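Local coordinates for hypothetical protein (Nostoc punctiforme, PDB 2O62) that is of unknown function but joins two calycin-clan beta domains in one chain, the second resembling an ATP synthase biogenesis factor domain, at residues S21-L29 against V210-G218. Sequence-based numbering, arbitrary orientation.
Sequences SNFSPEGTL and VQVLLLPDG
The side-chain amide of Q211 reaches across to the beta turn S24-G27, where its NE2 donates to the carbonyl O of P25 over 3.1 Å. The bond is nearly straight (167° at the hydrogen) and lies both in the plane of the Q211 amide and in that of the P25 carbonyl. A chi1 of 66° tucks CG in beside both backbone neighbours, and from there the extended chain carries the amide to the turn. Q211 OE1 accepts from a water 2.7 Å away and from a glycerol that probably came from the crystallisation liquor. A leucine in place of Q211 would probably leave the P25 carbonyl without this donor and deprive the water of its amide partner.

Beside this bond, L213 packs CD1 against the backbone at E26 C (3.6 Å) and CD2 against P25 O. The contact illustrates how a hairpin turn of one beta domain can pack against a strand of another: the type I turn links strands 14-23 and 29-42 of the N-terminal sheet, whereas 210-214 belongs to the C-terminal barrel. S24 OG braces the turn, accepting from E26 N in an ST turn and from T28 N at 3.1 Å. Farther along, the F23 ring lies between two leucines, L215 CD2 4.2 Å above one face and L29 CD1 over the other, both toward the rim. F23 CZ meets P216 CG obliquely at 3.7 Å, ring and proline reaching toward each other from their own segments.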
loop_
_atom_site.group_PDB
_atom_site.type_symbol
_atom_site.label_atom_id
_atom_site.label_comp_id
_atom_site.label_asym_id
_atom_site.label_seq_id
_atom_site.Cartn_x
_atom_site.Cartn_y
_atom_site.Cartn_z
ATOM N N SER A 21 11.197 8.760 -0.811
ATOM C CA SER A 21 12.360 7.980 -0.337
ATOM C C SER A 21 12.440 6.645 -1.047
ATOM O O SER A 21 11.486 5.876 -1.004
ATOM C CB SER A 21 12.238 7.723 1.166
ATOM O OG SER A 21 12.033 8.942 1.840
ATOM N N ASN A 22 13.557 6.393 -1.729
ATOM C CA ASN A 22 13.826 5.112 -2.378
ATOM C C ASN A 22 14.590 4.200 -1.464
ATOM O O ASN A 22 15.649 4.563 -0.998
ATOM C CB ASN A 22 14.674 5.303 -3.617
ATOM C CG ASN A 22 14.000 6.179 -4.627
ATOM O OD1 ASN A 22 12.775 6.243 -4.691
ATOM N ND2 ASN A 22 14.792 6.859 -5.430
ATOM N N PHE A 23 14.025 3.021 -1.289
ATOM C CA PHE A 23 14.587 1.947 -0.507
ATOM C C PHE A 23 14.932 0.751 -1.378
ATOM O O PHE A 23 14.249 0.454 -2.369
ATOM C CB PHE A 23 13.554 1.497 0.530
ATOM C CG PHE A 23 13.379 2.448 1.653
ATOM C CD1 PHE A 23 12.468 3.472 1.571
ATOM C CD2 PHE A 23 14.135 2.333 2.807
ATOM C CE1 PHE A 23 12.304 4.383 2.609
ATOM C CE2 PHE A 23 13.974 3.252 3.855
ATOM C CZ PHE A 23 13.025 4.282 3.732
ATOM N N SER A 24 15.960 0.019 -0.968
ATOM C CA SER A 24 16.276 -1.283 -1.553
ATOM C C SER A 24 15.245 -2.336 -1.103
ATOM O O SER A 24 14.501 -2.108 -0.131
ATOM C CB SER A 24 17.677 -1.730 -1.134
ATOM O OG SER A 24 17.671 -2.212 0.190
ATOM N N PRO A 25 15.208 -3.490 -1.787
ATOM C CA PRO A 25 14.307 -4.582 -1.361
ATOM C C PRO A 25 14.632 -5.171 0.031
ATOM O O PRO A 25 13.799 -5.905 0.564
ATOM C CB PRO A 25 14.502 -5.642 -2.433
ATOM C CG PRO A 25 15.090 -4.933 -3.592
ATOM C CD PRO A 25 15.962 -3.860 -3.003
ATOM N N GLU A 26 15.790 -4.843 0.606
ATOM C CA GLU A 26 16.109 -5.196 1.996
ATOM C C GLU A 26 15.873 -4.031 2.982
ATOM O O GLU A 26 16.201 -4.150 4.136
ATOM C CB GLU A 26 17.549 -5.681 2.138
ATOM C CG GLU A 26 17.925 -6.829 1.220
ATOM C CD GLU A 26 18.107 -6.413 -0.260
ATOM O OE1 GLU A 26 18.735 -5.356 -0.547
ATOM O OE2 GLU A 26 17.618 -7.154 -1.149
ATOM N N GLY A 27 15.294 -2.913 2.536
ATOM C CA GLY A 27 14.933 -1.835 3.430
ATOM C C GLY A 27 15.976 -0.781 3.703
ATOM O O GLY A 27 15.860 -0.018 4.684
ATOM N N THR A 28 16.997 -0.718 2.845
ATOM C CA THR A 28 18.061 0.254 2.985
ATOM C C THR A 28 17.653 1.518 2.275
ATOM O O THR A 28 17.212 1.453 1.133
ATOM C CB THR A 28 19.368 -0.261 2.341
ATOM O OG1 THR A 28 19.796 -1.454 3.009
ATOM C CG2 THR A 28 20.456 0.789 2.399
ATOM N N LEU A 29 17.770 2.662 2.950
ATOM C CA LEU A 29 17.448 3.943 2.322
ATOM C C LEU A 29 18.549 4.297 1.329
ATOM O O LEU A 29 19.714 4.434 1.709
ATOM C CB LEU A 29 17.303 5.068 3.368
ATOM C CG LEU A 29 17.046 6.489 2.826
ATOM C CD1 LEU A 29 15.747 6.504 2.043
ATOM C CD2 LEU A 29 17.069 7.508 3.946
ATOM N N VAL A 210 5.852 -15.105 -0.274
ATOM C CA VAL A 210 6.012 -13.647 -0.159
ATOM C C VAL A 210 7.119 -13.293 0.767
ATOM O O VAL A 210 7.544 -14.113 1.592
ATOM C CB VAL A 210 4.732 -12.891 0.292
ATOM C CG1 VAL A 210 3.587 -13.096 -0.642
ATOM C CG2 VAL A 210 4.340 -13.248 1.706
ATOM N N GLN A 211 7.662 -12.094 0.588
ATOM C CA GLN A 211 8.555 -11.519 1.588
ATOM C C GLN A 211 7.828 -10.348 2.173
ATOM O O GLN A 211 7.180 -9.612 1.453
ATOM C CB GLN A 211 9.916 -11.070 1.019
ATOM C CG GLN A 211 9.912 -9.886 0.020
ATOM C CD GLN A 211 11.290 -9.156 0.004
ATOM O OE1 GLN A 211 12.307 -9.804 -0.217
ATOM N NE2 GLN A 211 11.315 -7.822 0.318
ATOM N N VAL A 212 7.960 -10.136 3.479
ATOM C CA VAL A 212 7.382 -8.909 4.076
ATOM C C VAL A 212 8.534 -8.070 4.551
ATOM O O VAL A 212 9.405 -8.582 5.217
ATOM C CB VAL A 212 6.467 -9.224 5.259
ATOM C CG1 VAL A 212 5.833 -7.948 5.773
ATOM C CG2 VAL A 212 5.420 -10.223 4.867
ATOM N N LEU A 213 8.556 -6.804 4.166
ATOM C CA LEU A 213 9.631 -5.931 4.564
ATOM C C LEU A 213 9.092 -4.878 5.512
ATOM O O LEU A 213 8.067 -4.224 5.234
ATOM C CB LEU A 213 10.256 -5.292 3.336
ATOM C CG LEU A 213 11.294 -4.208 3.567
ATOM C CD1 LEU A 213 12.562 -4.790 4.164
ATOM C CD2 LEU A 213 11.624 -3.480 2.282
ATOM N N LEU A 214 9.766 -4.726 6.643
ATOM C CA LEU A 214 9.329 -3.785 7.664
ATOM C C LEU A 214 10.073 -2.472 7.434
ATOM O O LEU A 214 11.293 -2.482 7.237
ATOM C CB LEU A 214 9.683 -4.328 9.032
ATOM C CG LEU A 214 9.206 -5.778 9.278
ATOM C CD1 LEU A 214 9.685 -6.217 10.646
ATOM C CD2 LEU A 214 7.735 -5.896 9.112
ATOM N N LEU A 215 9.338 -1.369 7.431
ATOM C CA LEU A 215 9.881 -0.094 7.033
ATOM C C LEU A 215 9.658 1.018 8.038
ATOM O O LEU A 215 8.969 0.841 9.076
ATOM C CB LEU A 215 9.221 0.300 5.698
ATOM C CG LEU A 215 9.583 -0.557 4.472
ATOM C CD1 LEU A 215 8.545 -0.363 3.356
ATOM C CD2 LEU A 215 11.012 -0.254 4.003
ATOM N N PRO A 216 10.249 2.196 7.757
ATOM C CA PRO A 216 9.906 3.354 8.554
ATOM C C PRO A 216 8.398 3.746 8.564
ATOM O O PRO A 216 7.583 3.346 7.686
ATOM C CB PRO A 216 10.716 4.476 7.896
ATOM C CG PRO A 216 11.853 3.793 7.221
ATOM C CD PRO A 216 11.292 2.515 6.742
ATOM N N ASP A 217 8.059 4.551 9.564
ATOM C CA ASP A 217 6.731 5.162 9.672
ATOM C C ASP A 217 5.613 4.124 9.811
ATOM O O ASP A 217 4.499 4.322 9.311
ATOM C CB ASP A 217 6.468 6.047 8.461
ATOM C CG ASP A 217 5.251 6.983 8.657
ATOM O OD1 ASP A 217 5.082 7.584 9.763
ATOM O OD2 ASP A 217 4.415 7.103 7.725
ATOM N N GLY A 218 5.959 3.003 10.437
ATOM C CA GLY A 218 5.031 1.882 10.695
ATOM C C GLY A 218 4.566 1.171 9.433
ATOM O O GLY A 218 3.603 0.401 9.456
HETATM O O HOH W 1 14.827 -9.119 -0.904
#